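Side-chain contacts in DUF2019 domain-containing protein (Rhodopseudomonas palustris, PDB 2I9C), which is of unknown function but has an all-helical fold and belongs to the DUF2019 family, probably related to tetratricopeptide-repeat proteins: residues 90-93 with 94-97; 108-111 with 112-116; 73-76 with 77-81; 99-102 with 103-106. One frame throughout, in Å; residues are numbered along the deposited sequence.

Contact 1 of 4, residues 90-93 with 94-97; sequences REQL and EAIV. With ACT (acetate ion), chain B.
Q92 and I96, one helical turn apart, form the close-packed part of this contact: the amide nitrogen NE2 of Q92 lies 3.3 Å from CG1 of I96 and also touches CD1. The Q92 chain starts with CG anti to the backbone N (chi1 178°) and bends at chi2, bringing NE2 against both carbons. NE2 also donates to acetate O at 2.8 Å; this ion, probably from the crystallisation liquor, also binds R74 NH1. L93 and I96 are buried, and L93 packs on L75 and A78 of helix 71-79 and on C111 of helix 104-117. Both segments belong to helix 86-99, and its i to i+4 ladder runs through the contact, with I96 N 2.9 Å from Q92 O. The more open flank, where E94 is exposed, carries an i to i+4 salt bridge, R90 NE to E94 OE2 at 3.1 Å. The carboxylate and guanidinium planes stand 83° apart, and NE meets OE2 from above the carboxylate plane. The stronger partner of R90 is D116 of helix 104-117, which meets NH2 in a salt bridge. Shortening R90 to an alanine removes the guanidinium and would probably leave E94 and D116 without their cationic mate.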
loop_
_atom_site.group_PDB
_atom_site.type_symbol
_atom_site.label_atom_id
_atom_site.label_comp_id
_atom_site.label_asym_id
_atom_site.label_seq_id
_atom_site.Cartn_x
_atom_site.Cartn_y
_atom_site.Cartn_z
ATOM N N ARG A 90 2.369 -0.688 -11.488
ATOM C CA ARG A 90 3.564 -1.411 -11.933
ATOM C C ARG A 90 4.753 -0.416 -12.113
ATOM O O ARG A 90 5.874 -0.687 -11.687
ATOM C CB ARG A 90 3.296 -2.215 -13.233
ATOM C CG ARG A 90 4.560 -2.876 -13.753
ATOM C CD ARG A 90 4.423 -3.799 -14.986
ATOM N NE ARG A 90 5.630 -4.642 -14.984
ATOM C CZ ARG A 90 5.687 -5.919 -14.595
ATOM N NH1 ARG A 90 4.583 -6.569 -14.216
ATOM N NH2 ARG A 90 6.862 -6.550 -14.612
ATOM N N GLU A 91 4.477 0.723 -12.748
ATOM C CA GLU A 91 5.469 1.793 -12.927
ATOM C C GLU A 91 6.074 2.277 -11.594
ATOM O O GLU A 91 7.294 2.490 -11.489
ATOM C CB GLU A 91 4.834 2.954 -13.693
ATOM C CG GLU A 91 5.774 4.158 -13.973
ATOM C CD GLU A 91 5.059 5.382 -14.619
ATOM O OE1 GLU A 91 3.968 5.807 -14.128
ATOM O OE2 GLU A 91 5.623 5.930 -15.615
ATOM N N GLN A 92 5.229 2.479 -10.592
ATOM C CA GLN A 92 5.711 2.861 -9.267
ATOM C C GLN A 92 6.537 1.734 -8.632
ATOM O O GLN A 92 7.605 1.986 -8.120
ATOM C CB GLN A 92 4.571 3.298 -8.341
ATOM C CG GLN A 92 5.007 3.667 -6.896
ATOM C CD GLN A 92 6.037 4.769 -6.807
ATOM O OE1 GLN A 92 6.106 5.679 -7.666
ATOM N NE2 GLN A 92 6.866 4.699 -5.770
ATOM N N LEU A 93 6.100 0.492 -8.747
ATOM C CA LEU A 93 6.893 -0.581 -8.180
ATOM C C LEU A 93 8.253 -0.635 -8.836
ATOM O O LEU A 93 9.230 -0.922 -8.165
ATOM C CB LEU A 93 6.167 -1.926 -8.305
ATOM C CG LEU A 93 4.889 -2.142 -7.492
ATOM C CD1 LEU A 93 4.267 -3.497 -7.873
ATOM C CD2 LEU A 93 5.224 -2.107 -5.967
ATOM N N GLU A 94 8.300 -0.399 -10.157
ATOM C CA GLU A 94 9.537 -0.414 -10.918
ATOM C C GLU A 94 10.469 0.688 -10.441
ATOM O O GLU A 94 11.639 0.435 -10.302
ATOM C CB GLU A 94 9.271 -0.324 -12.424
ATOM C CG GLU A 94 8.701 -1.669 -12.977
ATOM C CD GLU A 94 8.241 -1.640 -14.433
ATOM O OE1 GLU A 94 7.951 -0.550 -15.002
ATOM O OE2 GLU A 94 8.131 -2.750 -14.995
ATOM N N ALA A 95 9.944 1.892 -10.210
ATOM C CA ALA A 95 10.705 3.030 -9.591
ATOM C C ALA A 95 11.260 2.712 -8.196
ATOM O O ALA A 95 12.384 3.091 -7.880
ATOM C CB ALA A 95 9.839 4.285 -9.533
ATOM N N ILE A 96 10.446 2.072 -7.348
ATOM C CA ILE A 96 10.928 1.582 -6.049
ATOM C C ILE A 96 12.093 0.581 -6.207
ATOM O O ILE A 96 13.150 0.762 -5.595
ATOM C CB ILE A 96 9.757 1.027 -5.158
ATOM C CG1 ILE A 96 8.713 2.141 -4.951
ATOM C CG2 ILE A 96 10.312 0.457 -3.780
ATOM C CD1 ILE A 96 7.431 1.624 -4.201
ATOM N N VAL A 97 11.926 -0.470 -7.025
ATOM C CA VAL A 97 13.100 -1.307 -7.389
ATOM C C VAL A 97 14.312 -0.467 -7.853
ATOM O O VAL A 97 15.411 -0.690 -7.364
ATOM C CB VAL A 97 12.747 -2.351 -8.475
ATOM C CG1 VAL A 97 13.969 -3.108 -8.919
ATOM C CG2 VAL A 97 11.708 -3.318 -7.954
HETATM C C ACT B . 10.510 6.162 -5.922
HETATM O O ACT B . 9.292 6.038 -5.526
HETATM O OXT ACT B . 11.079 7.211 -6.553
HETATM C CH3 ACT B . 11.216 4.943 -5.639
#

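Contact 2 of 4, residues 108-111 with 112-116; sequences AGMC and LDLLD
M110 reaches D113 through its methyl end: CE of this selenomethionine lies 3.7 Å from D113 CB, the two side chains crossing at about a right angle. The chain leaves with CG anti to the backbone N (chi1 -176°), and bends at chi2 and chi3 turn the methyl forward, toward D113. Only one of two deposited conformers is described, so this touch is doubtful. Other apolar approaches are looser and span one turn, M110 CG to L114 CD1 at 4.2 Å and C111 SG to L115 CD1 at 4.3 Å, the latter doubtful too, as C111 also has a second conformer. Backbone hydrogen bonds supply the continuous part, as L112, D113, L114 and L115 each donate N-H to the carbonyl four residues earlier; L114 N to M110 O measures 2.9 Å. Polar side chains add little across the turn. The D113 carboxylate sits beside the carbonyl oxygen of G109, with OD2 3.4 Å from G109 O, an approach of two acceptors. C111 and L112 pack on helix 86-99, through L93 and through R90 and E94 respectively. Cohesion along this part of helix 104-117 therefore rests on the backbone bonds, with few and weak side-chain contacts across the turn.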
loop_
_atom_site.group_PDB
_atom_site.type_symbol
_atom_site.label_atom_id
_atom_site.label_comp_id
_atom_site.label_asym_id
_atom_site.label_seq_id
_atom_site.Cartn_x
_atom_site.Cartn_y
_atom_site.Cartn_z
ATOM N N ALA A 108 9.183 -4.868 -3.495
ATOM C CA ALA A 108 8.645 -4.478 -4.811
ATOM C C ALA A 108 9.131 -5.386 -5.923
ATOM O O ALA A 108 8.360 -5.728 -6.804
ATOM C CB ALA A 108 8.952 -3.029 -5.101
ATOM N N GLY A 109 10.405 -5.801 -5.841
ATOM C CA GLY A 109 11.027 -6.739 -6.767
ATOM C C GLY A 109 10.302 -8.079 -6.763
ATOM O O GLY A 109 9.955 -8.601 -7.843
HETATM N N MSE A 110 10.046 -8.625 -5.565
HETATM C CA MSE A 110 9.288 -9.872 -5.412
HETATM C C MSE A 110 7.840 -9.758 -5.958
HETATM O O MSE A 110 7.351 -10.681 -6.640
HETATM C CB MSE A 110 9.320 -10.354 -3.954
HETATM C CG MSE A 110 8.629 -11.715 -3.678
HETATM SE SE MSE A 110 9.727 -13.383 -3.941
HETATM C CE MSE A 110 9.376 -13.702 -5.823
ATOM N N CYS A 111 7.177 -8.626 -5.684
ATOM C CA CYS A 111 5.852 -8.346 -6.232
ATOM C C CYS A 111 5.847 -8.424 -7.756
ATOM O O CYS A 111 4.972 -9.054 -8.343
ATOM C CB CYS A 111 5.345 -6.968 -5.812
ATOM S SG CYS A 111 3.613 -6.800 -6.140
ATOM N N LEU A 112 6.823 -7.770 -8.373
ATOM C CA LEU A 112 6.945 -7.762 -9.811
ATOM C C LEU A 112 7.287 -9.176 -10.376
ATOM O O LEU A 112 6.748 -9.583 -11.412
ATOM C CB LEU A 112 7.972 -6.708 -10.223
ATOM C CG LEU A 112 7.568 -5.251 -10.073
ATOM C CD1 LEU A 112 8.798 -4.370 -10.394
ATOM C CD2 LEU A 112 6.337 -4.880 -10.925
ATOM N N ASP A 113 8.127 -9.928 -9.681
ATOM C CA ASP A 113 8.402 -11.348 -10.055
ATOM C C ASP A 113 7.108 -12.179 -10.063
ATOM O O ASP A 113 6.818 -12.875 -11.025
ATOM C CB ASP A 113 9.455 -11.978 -9.117
ATOM C CG ASP A 113 10.848 -11.356 -9.296
ATOM O OD1 ASP A 113 11.074 -10.705 -10.344
ATOM O OD2 ASP A 113 11.712 -11.488 -8.392
ATOM N N LEU A 114 6.305 -12.045 -9.010
ATOM C CA LEU A 114 5.046 -12.761 -8.906
ATOM C C LEU A 114 4.096 -12.329 -10.024
ATOM O O LEU A 114 3.426 -13.150 -10.614
ATOM C CB LEU A 114 4.411 -12.516 -7.525
ATOM C CG LEU A 114 5.126 -13.139 -6.312
ATOM C CD1 LEU A 114 4.679 -12.487 -4.992
ATOM C CD2 LEU A 114 4.800 -14.610 -6.348
ATOM N N LEU A 115 4.053 -11.025 -10.298
ATOM C CA LEU A 115 3.231 -10.487 -11.387
ATOM C C LEU A 115 3.630 -11.037 -12.754
ATOM O O LEU A 115 2.782 -11.301 -13.592
ATOM C CB LEU A 115 3.347 -8.953 -11.413
ATOM C CG LEU A 115 2.503 -8.243 -10.378
ATOM C CD1 LEU A 115 2.820 -6.757 -10.340
ATOM C CD2 LEU A 115 1.014 -8.498 -10.663
ATOM N N ASP A 116 4.928 -11.172 -12.972
ATOM C CA ASP A 116 5.472 -11.693 -14.227
ATOM C C ASP A 116 5.238 -13.200 -14.393
ATOM O O ASP A 116 5.163 -13.680 -15.518
ATOM C CB ASP A 116 6.962 -11.338 -14.370
ATOM C CG ASP A 116 7.191 -9.832 -14.539
ATOM O OD1 ASP A 116 6.266 -9.138 -15.007
ATOM O OD2 ASP A 116 8.299 -9.340 -14.219
#

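Contact 3 of 4, residues 73-76 with 77-81; sequences VRLQ and AAKLT. With ACT (acetate ion), chain B.
L75 and K79 meet through their aliphatic parts, one turn apart: CD1 of L75 rests 3.7 Å from CD of K79, the chains crossing at a slant. K79 leaves with CG anti to the carbonyl carbon (chi1 -75°) and kinks at chi3, which lays CD against L75 CG and CD1, while its end runs beside Q76, described in one of two deposited conformers. The ammonium finds its anion in D107, in a salt bridge to helix 104-117. With an alanine at K79, D107 would probably lose its ionic mate and L75 its contact with the lysine CD. Among the hydrogen bonds, A77, A78, K79 and L80 repeat the i to i+4 backbone pattern, K79 N lying 2.8 Å from L75 O. T81 OG1 donates to A77 O at 2.8 Å, four residues back. R74 makes its polar contacts elsewhere: NH1 donates in the guanidinium plane to acetate O at 3.0 Å, while its NE is held by the Y68 carbonyl. V73, Q76 and L80 pack on helix 11-30, with Q76 and L80 also against helix 34-53, and A78 on helix 86-99. Helix 71-79, near the centre of the chain, is thus packed among the other helices, consistent with the all-helical fold of this family.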
loop_
_atom_site.group_PDB
_atom_site.type_symbol
_atom_site.label_atom_id
_atom_site.label_comp_id
_atom_site.label_asym_id
_atom_site.label_seq_id
_atom_site.Cartn_x
_atom_site.Cartn_y
_atom_site.Cartn_z
ATOM N N VAL A 73 4.942 3.996 2.434
ATOM C CA VAL A 73 3.661 4.500 1.946
ATOM C C VAL A 73 3.585 4.236 0.434
ATOM O O VAL A 73 2.595 3.702 -0.047
ATOM C CB VAL A 73 3.457 6.017 2.289
ATOM C CG1 VAL A 73 2.127 6.550 1.759
ATOM C CG2 VAL A 73 3.451 6.188 3.825
ATOM N N ARG A 74 4.625 4.626 -0.295
ATOM C CA ARG A 74 4.631 4.467 -1.737
ATOM C C ARG A 74 4.476 3.001 -2.139
ATOM O O ARG A 74 3.731 2.707 -3.081
ATOM C CB ARG A 74 5.934 5.032 -2.325
ATOM C CG ARG A 74 6.057 6.558 -2.174
ATOM C CD ARG A 74 7.245 7.097 -3.011
ATOM N NE ARG A 74 7.337 8.564 -2.888
ATOM C CZ ARG A 74 8.025 9.361 -3.690
ATOM N NH1 ARG A 74 8.699 8.875 -4.717
ATOM N NH2 ARG A 74 8.038 10.680 -3.474
ATOM N N LEU A 75 5.231 2.114 -1.470
ATOM C CA LEU A 75 5.195 0.664 -1.728
ATOM C C LEU A 75 3.800 0.086 -1.525
ATOM O O LEU A 75 3.247 -0.608 -2.381
ATOM C CB LEU A 75 6.187 -0.105 -0.813
ATOM C CG LEU A 75 6.079 -1.643 -0.857
ATOM C CD1 LEU A 75 6.531 -2.194 -2.176
ATOM C CD2 LEU A 75 6.981 -2.190 0.261
ATOM N N GLN A 76 3.225 0.371 -0.376
ATOM C CA GLN A 76 1.934 -0.189 -0.037
ATOM C C GLN A 76 0.837 0.356 -0.944
ATOM O O GLN A 76 -0.059 -0.366 -1.308
ATOM C CB GLN A 76 1.603 0.038 1.444
ATOM C CG GLN A 76 2.444 -0.875 2.380
ATOM C CD GLN A 76 2.448 -2.316 1.920
ATOM O OE1 GLN A 76 1.402 -2.927 1.789
ATOM N NE2 GLN A 76 3.634 -2.862 1.668
ATOM N N ALA A 77 0.923 1.635 -1.276
ATOM C CA ALA A 77 -0.048 2.264 -2.180
ATOM C C ALA A 77 0.020 1.636 -3.591
ATOM O O ALA A 77 -1.022 1.365 -4.194
ATOM C CB ALA A 77 0.163 3.825 -2.258
ATOM N N ALA A 78 1.225 1.355 -4.072
ATOM C CA ALA A 78 1.393 0.720 -5.362
ATOM C C ALA A 78 0.931 -0.727 -5.314
ATOM O O ALA A 78 0.222 -1.198 -6.213
ATOM C CB ALA A 78 2.857 0.822 -5.830
ATOM N N LYS A 79 1.284 -1.448 -4.249
ATOM C CA LYS A 79 0.780 -2.836 -4.124
ATOM C C LYS A 79 -0.744 -2.923 -4.106
ATOM O O LYS A 79 -1.322 -3.795 -4.722
ATOM C CB LYS A 79 1.359 -3.546 -2.893
ATOM C CG LYS A 79 2.806 -3.954 -3.089
ATOM C CD LYS A 79 3.495 -4.353 -1.819
ATOM C CE LYS A 79 3.096 -5.719 -1.316
ATOM N NZ LYS A 79 3.725 -5.896 0.065
ATOM N N LEU A 80 -1.385 -1.995 -3.430
ATOM C CA LEU A 80 -2.850 -2.040 -3.255
ATOM C C LEU A 80 -3.622 -1.367 -4.391
ATOM O O LEU A 80 -4.864 -1.349 -4.382
ATOM C CB LEU A 80 -3.248 -1.396 -1.894
ATOM C CG LEU A 80 -2.947 -2.331 -0.701
ATOM C CD1 LEU A 80 -3.068 -1.619 0.654
ATOM C CD2 LEU A 80 -3.904 -3.497 -0.730
ATOM N N THR A 81 -2.911 -0.795 -5.362
ATOM C CA THR A 81 -3.591 -0.273 -6.544
ATOM C C THR A 81 -3.322 -1.081 -7.810
ATOM O O THR A 81 -3.746 -0.667 -8.903
ATOM C CB THR A 81 -3.299 1.228 -6.786
ATOM O OG1 THR A 81 -1.886 1.470 -6.828
ATOM C CG2 THR A 81 -3.880 2.063 -5.684
HETATM C C ACT B . 10.510 6.162 -5.922
HETATM O O ACT B . 9.292 6.038 -5.526
HETATM O OXT ACT B . 11.079 7.211 -6.553
HETATM C CH3 ACT B . 11.216 4.943 -5.639
#

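Contact 4 of 4, residues 99-102 with 103-106; sequences SKWF and PQAG
The W101 ring turns its edge to Q104: CD1 lies 3.2 Å from Q104 OE1, near the indole plane, with the amide plane turned 73° from the ring. A water shares this edge, lying in the indole plane and accepting from W101 NE1 at 3.0 Å, while it donates a weak bond to Q104 OE1. Indole and carboxamide are thus linked, weakly on the Q104 side, through the water, the two side chains lying alongside and pointing the same way. A bend at chi2 (75°) brings OE1 toward the indole; NE2 of the same amide is bonded to Q72. The F102 ring has G106 at its edge, N at 3.4 Å from CE2 and CA in the ring plane. The methyl of A105 comes obliquely to the same ring, CB 3.5 Å from CE2. Here CG of F102 is anti to the carbonyl carbon (chi1 -72°), which sets the phenyl beside A105 and G106. P103 follows across a cis peptide bond, and its CA also lies near the phenyl plane. The backbone fixes the bend: A105 N donates to W101 O at 2.8 Å, and G106 N to P103 O at 3.0 Å. W101 N adds a weak bond to OG of S99, whose hydroxyl also bonds to I96 O. K100, with positive phi, is the first residue to leave the helical path after helix 86-99. M71 of helix 71-79 touches S99, W101 and Q104. Together these contacts form the tight turn of a helical hairpin, in which a cis-proline loop leads from helix 86-99 into helix 104-117.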
loop_
_atom_site.group_PDB
_atom_site.type_symbol
_atom_site.label_atom_id
_atom_site.label_comp_id
_atom_site.label_asym_id
_atom_site.label_seq_id
_atom_site.Cartn_x
_atom_site.Cartn_y
_atom_site.Cartn_z
ATOM N N SER A 99 15.201 2.436 -7.237
ATOM C CA SER A 99 15.762 3.305 -6.169
ATOM C C SER A 99 16.757 2.549 -5.268
ATOM O O SER A 99 17.537 3.196 -4.574
ATOM C CB SER A 99 14.653 3.944 -5.304
ATOM O OG SER A 99 14.079 2.991 -4.426
ATOM N N LYS A 100 16.683 1.202 -5.250
ATOM C CA LYS A 100 17.575 0.362 -4.458
ATOM C C LYS A 100 17.448 0.690 -2.971
ATOM O O LYS A 100 18.401 0.525 -2.200
ATOM C CB LYS A 100 19.041 0.492 -4.953
ATOM C CG LYS A 100 19.222 0.177 -6.445
ATOM C CD LYS A 100 20.629 0.462 -6.972
ATOM C CE LYS A 100 20.962 1.995 -7.088
ATOM N NZ LYS A 100 22.390 2.359 -7.638
ATOM N N TRP A 101 16.261 1.165 -2.574
ATOM C CA TRP A 101 15.973 1.522 -1.205
ATOM C C TRP A 101 15.442 0.303 -0.477
ATOM O O TRP A 101 14.300 -0.069 -0.652
ATOM C CB TRP A 101 14.900 2.598 -1.210
ATOM C CG TRP A 101 14.451 3.167 0.109
ATOM C CD1 TRP A 101 13.814 2.536 1.155
ATOM C CD2 TRP A 101 14.537 4.544 0.454
ATOM N NE1 TRP A 101 13.520 3.459 2.141
ATOM C CE2 TRP A 101 13.917 4.702 1.713
ATOM C CE3 TRP A 101 15.022 5.674 -0.223
ATOM C CZ2 TRP A 101 13.846 5.930 2.355
ATOM C CZ3 TRP A 101 14.931 6.932 0.421
ATOM C CH2 TRP A 101 14.319 7.039 1.676
ATOM N N PHE A 102 16.256 -0.263 0.394
ATOM C CA PHE A 102 15.887 -1.519 1.027
ATOM C C PHE A 102 15.322 -1.292 2.449
ATOM O O PHE A 102 15.732 -0.365 3.158
ATOM C CB PHE A 102 17.059 -2.517 0.947
ATOM C CG PHE A 102 17.274 -3.061 -0.477
ATOM C CD1 PHE A 102 18.413 -2.730 -1.195
ATOM C CD2 PHE A 102 16.284 -3.849 -1.104
ATOM C CE1 PHE A 102 18.604 -3.193 -2.484
ATOM C CE2 PHE A 102 16.479 -4.308 -2.416
ATOM C CZ PHE A 102 17.633 -3.977 -3.101
ATOM N N PRO A 103 14.386 -2.145 2.874
ATOM C CA PRO A 103 13.931 -3.395 2.219
ATOM C C PRO A 103 12.740 -3.240 1.230
ATOM O O PRO A 103 12.361 -4.227 0.586
ATOM C CB PRO A 103 13.502 -4.232 3.437
ATOM C CG PRO A 103 12.826 -3.224 4.304
ATOM C CD PRO A 103 13.702 -1.950 4.175
ATOM N N GLN A 104 12.150 -2.036 1.122
ATOM C CA GLN A 104 11.002 -1.823 0.220
ATOM C C GLN A 104 11.300 -2.265 -1.223
ATOM O O GLN A 104 10.417 -2.846 -1.875
ATOM C CB GLN A 104 10.544 -0.345 0.198
ATOM C CG GLN A 104 9.742 0.039 1.489
ATOM C CD GLN A 104 10.636 0.202 2.721
ATOM O OE1 GLN A 104 11.854 0.408 2.617
ATOM N NE2 GLN A 104 10.034 0.103 3.900
ATOM N N ALA A 105 12.512 -1.972 -1.710
ATOM C CA ALA A 105 12.899 -2.358 -3.089
ATOM C C ALA A 105 12.883 -3.884 -3.311
ATOM O O ALA A 105 12.626 -4.345 -4.424
ATOM C CB ALA A 105 14.254 -1.802 -3.424
ATOM N N GLY A 106 13.114 -4.670 -2.253
ATOM C CA GLY A 106 13.155 -6.146 -2.394
ATOM C C GLY A 106 11.730 -6.660 -2.405
ATOM O O GLY A 106 11.394 -7.577 -3.152
HETATM O O HOH W 1 12.111 3.062 4.716
#

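From the N terminus, contact 3 comes first, on helix 71-79, and its end at 77-81 leads out toward helix 86-99. Contact 1 follows on that helix, contact 4 turns the chain round between helices 86-99 and 104-117, and contact 2 lies further along the latter. All four are in series; none encloses or crosses another, and each spans only adjoining residues: contact 4 sits at the turn between two helices, the others within a single helix or at its end. Three-dimensional packing joins them: V97 on G109 ties contacts 1 and 2, I96 on A105 joins 1 with 4, and L75 touches I96, A108 and Q104, linking contact 3 to the rest. Acetate bridges contacts 1 and 3.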